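DNA polymerase III subunit delta (Bacillus subtilis, PDB 3ZH9) probably serves as the wrench that opens the ring-shaped beta processivity factor while the ATP-driven loader complex places it on primed DNA. Local coordinates at residues Glu201-Leu204 and Asp205-Lys208; Phe186-Ile189 and Gln190-Cys193; Ser234-Ile237 and Phe238-Leu242; Leu215-Asn218 and Ile219-Ile223; Leu28-Thr31 and Val32-Arg36. All blocks are in the same frame, centred on the assembly; numbering follows the deposited sequence.

How the interactions relate
All five are local contacts: four along a helix, and interaction 1 from a short strand into a helix N-terminus. Each has a buried apolar side and a more exposed polar one, such as the Glu188-Lys191 and Gln236-Asp240 pairs. In interaction 5, of the N-terminal module, apolar side chains face the parallel sheet and an ion pair lies on the flank away from it, partly covered by Trp6 and Phe186. Interactions 1 and 2, in the helical region that follows, touch through Ile202 and Leu192; interaction 2 reaches interaction 5 through Phe186. Interactions 3 and 4 sit on consecutive C-terminal helices and pack leucine against leucine. Interactions 3 and 5 lie farthest apart, about 39 Å between centres.

Interaction 1: residues Glu201-Leu204 and Asp205-Lys208; sequences EITL and DDVK. With GOL (glycerol), chain F; SO4 (sulfate ion), chain C.
Thr203 and Asp206 face each other across the first turn of helix 204-210 and form a capping box, the reciprocal pairing that closes a helix N-terminus. Their side chains meet obliquely. The Asp206 carboxylate reaches back along the chain, and OD2 accepts from Thr203 N over 3.0 Å (164° at the hydrogen) through its anti lone pair, the one turned away from OD1. In return Asp206 N donates to Thr203 OG1 at 3.0 Å, although OG1 lies too close to a bound glycerol in the model and its exact place is less sure. A chi1 of 70° sets that hydroxyl between its own backbone N and carbonyl carbon, turned to the helix start. Asp206 OD2 is also salt-bridged to Arg199, which would probably favour the ionised carboxylate, while OD1 receives glycerol O3 at 2.6 Å. On the buried side Ile202 and Val207 cross at about a right angle, CG2 to CG2 at 3.9 Å; Ile202 continues into Leu192 of helix 182-195, and Val207 into Leu177 of helix 168-177. Toward solvent, the extended Lys208 chain slants past Leu204, its NZ 3.9 Å from Leu204 CD2. At the other end, beside strand 165-166, Glu201 N donates to O3 of a sulfate at 2.7 Å, an ion that Glu200 N also binds.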
loop_
_atom_site.group_PDB
_atom_site.type_symbol
_atom_site.label_atom_id
_atom_site.label_comp_id
_atom_site.label_asym_id
_atom_site.label_seq_id
_atom_site.Cartn_x
_atom_site.Cartn_y
_atom_site.Cartn_z
ATOM N N GLU A 201 4.439 -10.078 24.564
ATOM C CA GLU A 201 3.812 -8.807 24.236
ATOM C C GLU A 201 4.787 -7.741 23.750
ATOM O O GLU A 201 5.769 -7.426 24.423
ATOM C CB GLU A 201 3.024 -8.261 25.426
ATOM C CG GLU A 201 2.313 -6.956 25.099
ATOM C CD GLU A 201 1.651 -6.311 26.307
ATOM O OE1 GLU A 201 1.535 -6.980 27.356
ATOM O OE2 GLU A 201 1.243 -5.132 26.203
ATOM N N ILE A 202 4.509 -7.188 22.574
ATOM C CA ILE A 202 5.199 -5.987 22.122
ATOM C C ILE A 202 4.644 -4.795 22.920
ATOM O O ILE A 202 3.466 -4.446 22.786
ATOM C CB ILE A 202 4.980 -5.758 20.607
ATOM C CG1 ILE A 202 5.481 -6.964 19.793
ATOM C CG2 ILE A 202 5.626 -4.447 20.138
ATOM C CD1 ILE A 202 5.011 -6.920 18.336
ATOM N N THR A 203 5.486 -4.200 23.763
ATOM C CA THR A 203 5.102 -3.029 24.548
ATOM C C THR A 203 5.292 -1.728 23.761
ATOM O O THR A 203 5.947 -1.716 22.718
ATOM C CB THR A 203 5.909 -2.923 25.858
ATOM O OG1 THR A 203 7.275 -2.596 25.567
ATOM C CG2 THR A 203 5.850 -4.230 26.662
ATOM N N LEU A 204 4.703 -0.645 24.263
ATOM C CA LEU A 204 4.885 0.676 23.684
ATOM C C LEU A 204 6.365 1.046 23.756
ATOM O O LEU A 204 6.913 1.620 22.829
ATOM C CB LEU A 204 4.061 1.719 24.438
ATOM C CG LEU A 204 4.228 3.166 23.948
ATOM C CD1 LEU A 204 3.693 3.301 22.530
ATOM C CD2 LEU A 204 3.541 4.162 24.873
ATOM N N ASP A 205 7.010 0.714 24.866
ATOM C CA ASP A 205 8.448 0.945 24.988
ATOM C C ASP A 205 9.260 0.220 23.903
ATOM O O ASP A 205 10.209 0.785 23.370
ATOM C CB ASP A 205 8.951 0.537 26.378
ATOM C CG ASP A 205 8.657 1.583 27.452
ATOM O OD1 ASP A 205 8.462 2.778 27.128
ATOM O OD2 ASP A 205 8.648 1.201 28.639
ATOM N N ASP A 206 8.924 -1.040 23.605
ATOM C CA ASP A 206 9.576 -1.768 22.501
ATOM C C ASP A 206 9.439 -1.007 21.167
ATOM O O ASP A 206 10.400 -0.864 20.389
ATOM C CB ASP A 206 8.984 -3.169 22.342
ATOM C CG ASP A 206 9.347 -4.096 23.491
ATOM O OD1 ASP A 206 10.536 -4.158 23.861
ATOM O OD2 ASP A 206 8.439 -4.760 24.020
ATOM N N VAL A 207 8.230 -0.528 20.903
ATOM C CA VAL A 207 7.976 0.212 19.670
ATOM C C VAL A 207 8.853 1.451 19.596
ATOM O O VAL A 207 9.545 1.671 18.595
ATOM C CB VAL A 207 6.500 0.612 19.525
ATOM C CG1 VAL A 207 6.321 1.544 18.334
ATOM C CG2 VAL A 207 5.621 -0.661 19.391
ATOM N N LYS A 208 8.826 2.253 20.657
ATOM C CA LYS A 208 9.582 3.504 20.686
ATOM C C LYS A 208 11.074 3.285 20.606
ATOM O O LYS A 208 11.773 4.087 20.008
ATOM C CB LYS A 208 9.280 4.301 21.956
ATOM C CG LYS A 208 7.835 4.810 22.059
ATOM C CD LYS A 208 7.653 5.584 23.375
ATOM C CE LYS A 208 6.460 6.534 23.307
ATOM N NZ LYS A 208 6.102 7.131 24.639
HETATM C C1 GOL F . 9.602 -3.164 27.161
HETATM O O1 GOL F . 8.630 -2.554 27.983
HETATM C C2 GOL F . 10.803 -3.576 27.996
HETATM O O2 GOL F . 10.384 -4.463 29.008
HETATM C C3 GOL F . 11.823 -4.285 27.114
HETATM O O3 GOL F . 12.057 -3.594 25.902
HETATM S S SO4 C . 5.334 -11.202 28.378
HETATM O O1 SO4 C . 5.850 -12.528 28.036
HETATM O O2 SO4 C . 4.244 -11.303 29.347
HETATM O O3 SO4 C . 4.839 -10.561 27.165
HETATM O O4 SO4 C . 6.397 -10.392 28.967
#

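Interaction 2: residues Phe186-Ile189 and Gln190-Cys193; sequences FQEI and QKLC
With chi1 at 180°, Phe186 swings its ring out opposite the backbone N, and Gln190, one turn on, folds at chi2 (-59°) to bring NE2 over one face of that ring. Gln190 NE2 comes to 3.4 Å from Phe186 CZ, and Gln190 CG lies 3.7 Å from Phe186 CE1, the amide and ring planes inclined by 53°. A weak hydrogen bond to Glu162 OE2 gives Gln190 NE2 a second partner. Farther round helix 182-195 the pairing is ionic: Glu188 and Lys191 run side by side, pointing the same way, and Lys191 NZ forms a salt bridge with Glu188 OE1 at 2.8 Å through the syn lone pair. Bends in both chains close this i to i+3 link. Lys191 NZ also donates to a water at 2.6 Å, which Gln187 NE2 reaches weakly, extending the polar chain over the exposed side. Inward the chemistry is apolar, with Ile189 CG2 4.0 Å from Cys193 SG. There Ile189, Leu192 and Cys193 all pack on Ile202 of strand 201-202, Ile189 also meets Thr155 and Leu158 of helix 148-160, and the Phe186 ring bridges to Tyr26, Glu30 and Arg34 of helix 25-39.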
loop_
_atom_site.group_PDB
_atom_site.type_symbol
_atom_site.label_atom_id
_atom_site.label_comp_id
_atom_site.label_asym_id
_atom_site.label_seq_id
_atom_site.Cartn_x
_atom_site.Cartn_y
_atom_site.Cartn_z
ATOM N N PHE A 186 4.156 -4.182 8.487
ATOM C CA PHE A 186 4.465 -5.598 8.409
ATOM C C PHE A 186 5.936 -5.805 8.746
ATOM O O PHE A 186 6.305 -6.627 9.576
ATOM C CB PHE A 186 4.151 -6.147 7.002
ATOM C CG PHE A 186 4.456 -7.606 6.853
ATOM C CD1 PHE A 186 5.751 -8.038 6.605
ATOM C CD2 PHE A 186 3.449 -8.555 6.980
ATOM C CE1 PHE A 186 6.038 -9.409 6.468
ATOM C CE2 PHE A 186 3.721 -9.918 6.858
ATOM C CZ PHE A 186 5.018 -10.350 6.600
ATOM N N GLN A 187 6.778 -5.033 8.091
ATOM C CA GLN A 187 8.196 -5.073 8.362
ATOM C C GLN A 187 8.544 -4.825 9.845
ATOM O O GLN A 187 9.314 -5.579 10.443
ATOM C CB GLN A 187 8.907 -4.079 7.451
ATOM C CG GLN A 187 10.381 -3.897 7.768
ATOM C CD GLN A 187 11.067 -2.935 6.813
ATOM O OE1 GLN A 187 10.515 -2.577 5.767
ATOM N NE2 GLN A 187 12.273 -2.510 7.171
ATOM N N GLU A 188 7.985 -3.777 10.438
ATOM C CA GLU A 188 8.332 -3.424 11.812
ATOM C C GLU A 188 7.766 -4.436 12.810
ATOM O O GLU A 188 8.404 -4.740 13.817
ATOM C CB GLU A 188 7.859 -2.002 12.161
ATOM C CG GLU A 188 8.464 -0.904 11.298
ATOM C CD GLU A 188 10.007 -0.865 11.333
ATOM O OE1 GLU A 188 10.620 -1.359 12.300
ATOM O OE2 GLU A 188 10.608 -0.329 10.382
ATOM N N ILE A 189 6.564 -4.943 12.547
ATOM C CA ILE A 189 6.009 -6.005 13.390
ATOM C C ILE A 189 6.914 -7.258 13.382
ATOM O O ILE A 189 7.193 -7.830 14.428
ATOM C CB ILE A 189 4.552 -6.362 13.002
ATOM C CG1 ILE A 189 3.579 -5.273 13.487
ATOM C CG2 ILE A 189 4.169 -7.733 13.559
ATOM C CD1 ILE A 189 3.472 -5.132 15.013
ATOM N N GLN A 190 7.409 -7.661 12.217
ATOM C CA GLN A 190 8.336 -8.807 12.157
ATOM C C GLN A 190 9.621 -8.550 12.943
ATOM O O GLN A 190 10.167 -9.447 13.608
ATOM C CB GLN A 190 8.701 -9.155 10.709
ATOM C CG GLN A 190 7.512 -9.608 9.829
ATOM C CD GLN A 190 6.788 -10.852 10.349
ATOM O OE1 GLN A 190 7.295 -11.592 11.200
ATOM N NE2 GLN A 190 5.596 -11.090 9.823
ATOM N N LYS A 191 10.128 -7.330 12.837
ATOM C CA LYS A 191 11.324 -6.956 13.581
ATOM C C LYS A 191 11.030 -6.970 15.065
ATOM O O LYS A 191 11.854 -7.426 15.859
ATOM C CB LYS A 191 11.811 -5.570 13.169
ATOM C CG LYS A 191 12.609 -5.554 11.870
ATOM C CD LYS A 191 12.713 -4.126 11.310
ATOM C CE LYS A 191 13.435 -3.220 12.291
ATOM N NZ LYS A 191 13.350 -1.781 11.892
ATOM N N LEU A 192 9.851 -6.478 15.439
ATOM C CA LEU A 192 9.489 -6.401 16.856
ATOM C C LEU A 192 9.288 -7.790 17.443
ATOM O O LEU A 192 9.705 -8.039 18.563
ATOM C CB LEU A 192 8.255 -5.518 17.086
ATOM C CG LEU A 192 8.480 -3.994 16.943
ATOM C CD1 LEU A 192 7.189 -3.215 16.597
ATOM C CD2 LEU A 192 9.127 -3.434 18.231
ATOM N N CYS A 193 8.650 -8.687 16.693
ATOM C CA CYS A 193 8.413 -10.040 17.184
ATOM C C CYS A 193 9.723 -10.749 17.475
ATOM O O CYS A 193 9.829 -11.433 18.474
ATOM C CB CYS A 193 7.559 -10.853 16.202
ATOM S SG CYS A 193 5.854 -10.269 16.088
HETATM O O HOH W 1 14.419 -1.766 9.474
#

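Interaction 3: residues Ser234-Ile237 and Phe238-Leu242; sequences SLQI and FYDLL
Tyr239 N donates to Leu235 O over 2.9 Å, the shortest of four i to i+4 bonds across this middle part of alpha-helix 231-243. The helix belongs to the all-helical C-terminal part of the subunit and shows one polar and one apolar flank. On the polar flank Gln236, its chain bent at chi2 (73°), crosses Asp240 obliquely and offers NE2 to Asp240 OD1 in a weak hydrogen bond of 3.3 Å. The amide and carboxylate planes are 38° apart. Gln236 NE2 also comes up to the edge of the Tyr239 ring, near its plane, 4.2 Å from Tyr239 CD2. Asp240 OD2 meanwhile lies 3.2 Å from Gln236 O, two acceptors whose closeness probably costs some energy. The other flank is buried: Leu241 brings CG to 3.4 Å from Ile237 O, and beyond it meets Leu215 of helix 215-227 and Ile251 of helix 248-269. Ser234 OG turns back to the carbonyl oxygens of Arg231 and Lys230, at the start of the helix and just before it. Phe238 points to Leu329 and Leu333 of helix 325-338, and one face of its ring carries Leu242 CD1, 3.6 Å above the plane and offset toward the rim.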
loop_
_atom_site.group_PDB
_atom_site.type_symbol
_atom_site.label_atom_id
_atom_site.label_comp_id
_atom_site.label_asym_id
_atom_site.label_seq_id
_atom_site.Cartn_x
_atom_site.Cartn_y
_atom_site.Cartn_z
ATOM N N SER A 234 9.740 22.803 15.432
ATOM C CA SER A 234 9.958 22.571 14.013
ATOM C C SER A 234 11.411 22.808 13.586
ATOM O O SER A 234 11.903 22.153 12.665
ATOM C CB SER A 234 8.977 23.390 13.164
ATOM O OG SER A 234 9.225 24.774 13.260
ATOM N N LEU A 235 12.105 23.727 14.250
ATOM C CA LEU A 235 13.530 23.887 13.984
ATOM C C LEU A 235 14.254 22.609 14.394
ATOM O O LEU A 235 15.161 22.143 13.705
ATOM C CB LEU A 235 14.112 25.100 14.724
ATOM C CG LEU A 235 13.718 26.484 14.197
ATOM C CD1 LEU A 235 14.541 27.582 14.878
ATOM C CD2 LEU A 235 13.873 26.558 12.689
ATOM N N GLN A 236 13.834 22.043 15.518
ATOM C CA GLN A 236 14.391 20.797 16.012
ATOM C C GLN A 236 14.149 19.615 15.066
ATOM O O GLN A 236 15.026 18.767 14.884
ATOM C CB GLN A 236 13.823 20.471 17.384
ATOM C CG GLN A 236 14.445 19.228 18.000
ATOM C CD GLN A 236 15.863 19.473 18.486
ATOM O OE1 GLN A 236 16.104 20.337 19.335
ATOM N NE2 GLN A 236 16.813 18.719 17.942
ATOM N N ILE A 237 12.961 19.548 14.468
ATOM C CA ILE A 237 12.687 18.462 13.532
ATOM C C ILE A 237 13.607 18.584 12.325
ATOM O O ILE A 237 14.230 17.607 11.906
ATOM C CB ILE A 237 11.203 18.416 13.082
ATOM C CG1 ILE A 237 10.297 18.037 14.261
ATOM C CG2 ILE A 237 11.027 17.410 11.966
ATOM C CD1 ILE A 237 8.830 18.393 14.058
ATOM N N PHE A 238 13.701 19.792 11.777
ATOM C CA PHE A 238 14.561 20.021 10.622
ATOM C C PHE A 238 16.027 19.685 10.920
ATOM O O PHE A 238 16.696 19.023 10.127
ATOM C CB PHE A 238 14.419 21.461 10.111
ATOM C CG PHE A 238 15.276 21.764 8.919
ATOM C CD1 PHE A 238 15.357 20.870 7.862
ATOM C CD2 PHE A 238 16.000 22.943 8.849
ATOM C CE1 PHE A 238 16.155 21.139 6.757
ATOM C CE2 PHE A 238 16.795 23.224 7.749
ATOM C CZ PHE A 238 16.874 22.322 6.700
ATOM N N TYR A 239 16.523 20.144 12.064
ATOM C CA TYR A 239 17.906 19.895 12.433
ATOM C C TYR A 239 18.204 18.397 12.480
ATOM O O TYR A 239 19.195 17.940 11.907
ATOM C CB TYR A 239 18.229 20.535 13.784
ATOM C CG TYR A 239 19.677 20.388 14.191
ATOM C CD1 TYR A 239 20.697 20.930 13.411
ATOM C CD2 TYR A 239 20.031 19.714 15.356
ATOM C CE1 TYR A 239 22.037 20.807 13.785
ATOM C CE2 TYR A 239 21.367 19.585 15.733
ATOM C CZ TYR A 239 22.361 20.140 14.941
ATOM O OH TYR A 239 23.682 20.014 15.305
ATOM N N ASP A 240 17.339 17.643 13.157
ATOM C CA ASP A 240 17.510 16.195 13.283
ATOM C C ASP A 240 17.645 15.527 11.920
ATOM O O ASP A 240 18.462 14.630 11.746
ATOM C CB ASP A 240 16.352 15.558 14.063
ATOM C CG ASP A 240 16.415 15.852 15.547
ATOM O OD1 ASP A 240 17.535 16.071 16.063
ATOM O OD2 ASP A 240 15.347 15.861 16.199
ATOM N N LEU A 241 16.837 15.957 10.957
ATOM C CA LEU A 241 16.963 15.437 9.597
ATOM C C LEU A 241 18.381 15.622 9.051
ATOM O O LEU A 241 19.027 14.657 8.633
ATOM C CB LEU A 241 15.933 16.087 8.675
ATOM C CG LEU A 241 14.516 15.672 9.078
ATOM C CD1 LEU A 241 13.465 16.301 8.180
ATOM C CD2 LEU A 241 14.405 14.143 9.084
ATOM N N LEU A 242 18.862 16.863 9.066
ATOM C CA LEU A 242 20.217 17.171 8.618
ATOM C C LEU A 242 21.228 16.355 9.402
ATOM O O LEU A 242 22.196 15.847 8.837
ATOM C CB LEU A 242 20.516 18.660 8.804
ATOM C CG LEU A 242 19.554 19.603 8.082
ATOM C CD1 LEU A 242 19.663 21.009 8.642
ATOM C CD2 LEU A 242 19.829 19.588 6.605
#

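Interaction 4: residues Leu215-Asn218 and Ile219-Ile223; sequences LEQN and IFELI
Gln217 and Glu221 stand one turn apart on helix 215-227 and supply its polar side-chain contact, lying side by side and pointing the same way. Gln217 CG is opposite the backbone N (chi1 159°), and a bend at chi2 carries the amide along the helix to its partner. There Gln217 NE2 comes to 3.1 Å from both Glu221 CG and Glu221 OE2, with the amide and carboxylate planes 53° apart; the approach to CG is tight. Gln217 OE1 lies 4.4 Å from Phe220 CD2, at an oblique position to that ring. Glu216 OE1, nearer the helix start, is held by His181 and Asn179.

The backbone contributes a regular series of i to i+4 bonds, from Ile219 N to Leu215 O at 2.8 Å through to Leu222 N to Asn218 O at 2.7 Å. Just ahead, Ser214 OG bonds to Gln217 N at the helix start. Side chain meets backbone where Ile219 CG1 lies 3.2 Å from Leu215 O.

Apolar contact lies on another side, where Leu215 CD1 meets Ile219 CD1 at 4.4 Å.

These two residues are wedged between helices: both pack on Leu241 of helix 231-243 and on Leu254 of helix 248-269. Leu222 fits against Ser234 and Ile237 of helix 231-243, while Phe220 turns to Gln258 of helix 248-269 and Leu291 of helix 286-296.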
loop_
_atom_site.group_PDB
_atom_site.type_symbol
_atom_site.label_atom_id
_atom_site.label_comp_id
_atom_site.label_asym_id
_atom_site.label_seq_id
_atom_site.Cartn_x
_atom_site.Cartn_y
_atom_site.Cartn_z
ATOM N N LEU A 215 11.051 9.200 7.616
ATOM C CA LEU A 215 11.343 10.505 7.020
ATOM C C LEU A 215 10.056 11.200 6.576
ATOM O O LEU A 215 9.862 12.396 6.810
ATOM C CB LEU A 215 12.278 10.325 5.823
ATOM C CG LEU A 215 12.775 11.556 5.058
ATOM C CD1 LEU A 215 13.426 12.555 5.998
ATOM C CD2 LEU A 215 13.763 11.118 3.989
ATOM N N GLU A 216 9.167 10.432 5.949
ATOM C CA GLU A 216 7.912 10.969 5.446
ATOM C C GLU A 216 7.016 11.413 6.598
ATOM O O GLU A 216 6.287 12.402 6.494
ATOM C CB GLU A 216 7.190 9.926 4.584
ATOM C CG GLU A 216 5.841 10.400 4.060
ATOM C CD GLU A 216 5.106 9.336 3.250
ATOM O OE1 GLU A 216 4.536 8.403 3.865
ATOM O OE2 GLU A 216 5.091 9.444 2.001
ATOM N N GLN A 217 7.062 10.686 7.707
ATOM C CA GLN A 217 6.296 11.103 8.874
ATOM C C GLN A 217 6.918 12.363 9.481
ATOM O O GLN A 217 6.204 13.287 9.915
ATOM C CB GLN A 217 6.224 9.975 9.906
ATOM C CG GLN A 217 5.908 10.460 11.312
ATOM C CD GLN A 217 4.475 10.896 11.458
ATOM O OE1 GLN A 217 3.631 10.523 10.655
ATOM N NE2 GLN A 217 4.191 11.689 12.482
ATOM N N ASN A 218 8.250 12.409 9.502
ATOM C CA ASN A 218 8.950 13.599 9.987
ATOM C C ASN A 218 8.571 14.840 9.175
ATOM O O ASN A 218 8.273 15.894 9.745
ATOM C CB ASN A 218 10.464 13.386 10.001
ATOM C CG ASN A 218 10.950 12.748 11.300
ATOM O OD1 ASN A 218 10.531 13.137 12.390
ATOM N ND2 ASN A 218 11.811 11.752 11.187
ATOM N N ILE A 219 8.563 14.701 7.849
ATOM C CA ILE A 219 8.127 15.790 6.960
ATOM C C ILE A 219 6.711 16.237 7.309
ATOM O O ILE A 219 6.444 17.432 7.454
ATOM C CB ILE A 219 8.168 15.377 5.465
ATOM C CG1 ILE A 219 9.594 15.039 5.025
ATOM C CG2 ILE A 219 7.539 16.460 4.576
ATOM C CD1 ILE A 219 10.648 15.941 5.613
ATOM N N PHE A 220 5.797 15.280 7.450
ATOM C CA PHE A 220 4.434 15.621 7.848
ATOM C C PHE A 220 4.441 16.473 9.117
ATOM O O PHE A 220 3.797 17.526 9.190
ATOM C CB PHE A 220 3.579 14.361 8.068
ATOM C CG PHE A 220 2.190 14.661 8.572
ATOM C CD1 PHE A 220 1.212 15.139 7.710
ATOM C CD2 PHE A 220 1.868 14.489 9.907
ATOM C CE1 PHE A 220 -0.064 15.431 8.170
ATOM C CE2 PHE A 220 0.600 14.779 10.371
ATOM C CZ PHE A 220 -0.368 15.256 9.498
ATOM N N GLU A 221 5.174 16.011 10.116
ATOM C CA GLU A 221 5.189 16.672 11.424
ATOM C C GLU A 221 5.838 18.037 11.342
ATOM O O GLU A 221 5.396 18.995 11.991
ATOM C CB GLU A 221 5.924 15.814 12.460
ATOM C CG GLU A 221 5.110 14.637 12.986
ATOM C CD GLU A 221 3.811 15.069 13.662
ATOM O OE1 GLU A 221 3.672 16.268 14.001
ATOM O OE2 GLU A 221 2.925 14.204 13.850
ATOM N N LEU A 222 6.900 18.126 10.551
ATOM C CA LEU A 222 7.570 19.398 10.364
ATOM C C LEU A 222 6.561 20.419 9.859
ATOM O O LEU A 222 6.590 21.577 10.254
ATOM C CB LEU A 222 8.696 19.248 9.352
ATOM C CG LEU A 222 9.336 20.544 8.860
ATOM C CD1 LEU A 222 9.887 21.332 10.033
ATOM C CD2 LEU A 222 10.433 20.211 7.853
ATOM N N ILE A 223 5.659 19.986 8.984
ATOM C CA ILE A 223 4.692 20.909 8.409
ATOM C C ILE A 223 3.622 21.270 9.428
ATOM O O ILE A 223 3.165 22.419 9.474
ATOM C CB ILE A 223 4.075 20.371 7.094
ATOM C CG1 ILE A 223 5.116 20.411 5.978
ATOM C CG2 ILE A 223 2.868 21.205 6.678
ATOM C CD1 ILE A 223 4.792 19.496 4.802
#

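Interaction 5: residues Leu28-Thr31 and Val32-Arg36; sequences LQET and VSRIR
Thr31 and Ile35, one turn apart on helix 25-39, form the close-packed side of this contact, while Glu30 and Arg34 form its looser, partly exposed polar side. On the packed side Ile35 CG1 rests 3.4 Å from Thr31 O, and Ile35 CD1 reaches Thr31 CG2 at 4.2 Å, the side chains slanting past each other. Thr31 O also accepts from Ile35 N over 2.9 Å. With chi1 at -60°, Thr31 lays OG1 beside its own backbone N, where the buried hydroxyl is satisfied by Trp6 NE1 and Leu27 O. Val32 adds CG2 at 3.4 Å from Leu28 O.

The polar side is held by charge. Glu30 bends at chi2, Arg34 extends from CG to NE, and the salt bridge closes between Arg34 NE and Glu30 OE2 at 2.8 Å, with 155° at the hydrogen. OE2 uses its anti lone pair and meets the guanidinium near its plane, at the edge; the carboxylate itself is turned 72° from that plane. Arg34 also makes a cation-pi contact with Trp6, and Phe186 of helix 182-195 covers part of this side too.

The helix follows strand 17-21 in the P-loop NTPase-like module and covers its parallel sheet. Leu28 and Val32 press on Leu20 and Leu118, Val32 on Ile79, and Ile35 on Val114 and Leu77, with helix 2-10 flanking Thr31 and Ile35 and, through Trp6, the Glu30-Arg34 pair.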
loop_
_atom_site.group_PDB
_atom_site.type_symbol
_atom_site.label_atom_id
_atom_site.label_comp_id
_atom_site.label_asym_id
_atom_site.label_seq_id
_atom_site.Cartn_x
_atom_site.Cartn_y
_atom_site.Cartn_z
ATOM N N LEU A 28 -1.956 -7.994 -1.593
ATOM C CA LEU A 28 -2.152 -8.903 -2.711
ATOM C C LEU A 28 -0.819 -9.594 -2.991
ATOM O O LEU A 28 -0.753 -10.817 -3.107
ATOM C CB LEU A 28 -2.675 -8.151 -3.937
ATOM C CG LEU A 28 -4.058 -7.537 -3.713
ATOM C CD1 LEU A 28 -4.587 -6.854 -4.964
ATOM C CD2 LEU A 28 -5.036 -8.598 -3.221
ATOM N N GLN A 29 0.244 -8.798 -3.048
ATOM C CA GLN A 29 1.570 -9.311 -3.358
ATOM C C GLN A 29 2.014 -10.288 -2.307
ATOM O O GLN A 29 2.524 -11.351 -2.626
ATOM C CB GLN A 29 2.607 -8.183 -3.462
ATOM C CG GLN A 29 2.363 -7.210 -4.602
ATOM C CD GLN A 29 2.034 -7.911 -5.912
ATOM O OE1 GLN A 29 2.489 -9.032 -6.166
ATOM N NE2 GLN A 29 1.232 -7.255 -6.747
ATOM N N GLU A 30 1.831 -9.926 -1.046
ATOM C CA GLU A 30 2.297 -10.777 0.044
ATOM C C GLU A 30 1.558 -12.131 0.036
ATOM O O GLU A 30 2.148 -13.181 0.290
ATOM C CB GLU A 30 2.127 -10.051 1.375
ATOM C CG GLU A 30 2.378 -10.918 2.581
ATOM C CD GLU A 30 3.811 -11.409 2.654
ATOM O OE1 GLU A 30 4.666 -10.834 1.949
ATOM O OE2 GLU A 30 4.085 -12.359 3.419
ATOM N N THR A 31 0.272 -12.096 -0.295
ATOM C CA THR A 31 -0.566 -13.300 -0.308
ATOM C C THR A 31 -0.200 -14.226 -1.469
ATOM O O THR A 31 -0.095 -15.443 -1.306
ATOM C CB THR A 31 -2.073 -12.915 -0.383
ATOM O OG1 THR A 31 -2.414 -12.120 0.763
ATOM C CG2 THR A 31 -2.967 -14.165 -0.433
ATOM N N VAL A 32 -0.017 -13.640 -2.645
ATOM C CA VAL A 32 0.428 -14.390 -3.811
ATOM C C VAL A 32 1.751 -15.080 -3.493
ATOM O O VAL A 32 1.986 -16.224 -3.871
ATOM C CB VAL A 32 0.602 -13.458 -5.030
ATOM C CG1 VAL A 32 1.515 -14.090 -6.072
ATOM C CG2 VAL A 32 -0.750 -13.112 -5.625
ATOM N N SER A 33 2.612 -14.374 -2.770
ATOM C CA SER A 33 3.904 -14.923 -2.393
ATOM C C SER A 33 3.753 -16.106 -1.429
ATOM O O SER A 33 4.438 -17.125 -1.564
ATOM C CB SER A 33 4.782 -13.823 -1.779
ATOM O OG SER A 33 6.065 -14.327 -1.470
ATOM N N ARG A 34 2.854 -15.979 -0.456
ATOM C CA ARG A 34 2.623 -17.077 0.479
ATOM C C ARG A 34 2.006 -18.275 -0.237
ATOM O O ARG A 34 2.253 -19.426 0.131
ATOM C CB ARG A 34 1.746 -16.635 1.656
ATOM C CG ARG A 34 2.513 -15.836 2.724
ATOM C CD ARG A 34 1.561 -15.037 3.623
ATOM N NE ARG A 34 2.292 -14.156 4.531
ATOM C CZ ARG A 34 2.435 -14.358 5.839
ATOM N NH1 ARG A 34 1.885 -15.420 6.423
ATOM N NH2 ARG A 34 3.118 -13.486 6.570
ATOM N N ILE A 35 1.206 -18.019 -1.262
ATOM C CA ILE A 35 0.578 -19.144 -1.945
ATOM C C ILE A 35 1.640 -19.873 -2.752
ATOM O O ILE A 35 1.646 -21.092 -2.810
ATOM C CB ILE A 35 -0.576 -18.724 -2.856
ATOM C CG1 ILE A 35 -1.789 -18.301 -2.021
ATOM C CG2 ILE A 35 -0.955 -19.881 -3.790
ATOM C CD1 ILE A 35 -2.862 -17.553 -2.828
ATOM N N ARG A 36 2.542 -19.102 -3.353
ATOM C CA ARG A 36 3.662 -19.638 -4.121
ATOM C C ARG A 36 4.581 -20.492 -3.248
ATOM O O ARG A 36 4.919 -21.621 -3.607
ATOM C CB ARG A 36 4.450 -18.490 -4.747
ATOM C CG ARG A 36 5.617 -18.914 -5.624
ATOM C CD ARG A 36 6.417 -17.688 -6.048
ATOM N NE ARG A 36 5.539 -16.577 -6.415
ATOM C CZ ARG A 36 5.964 -15.372 -6.787
ATOM N NH1 ARG A 36 7.264 -15.114 -6.849
ATOM N NH2 ARG A 36 5.087 -14.427 -7.101
#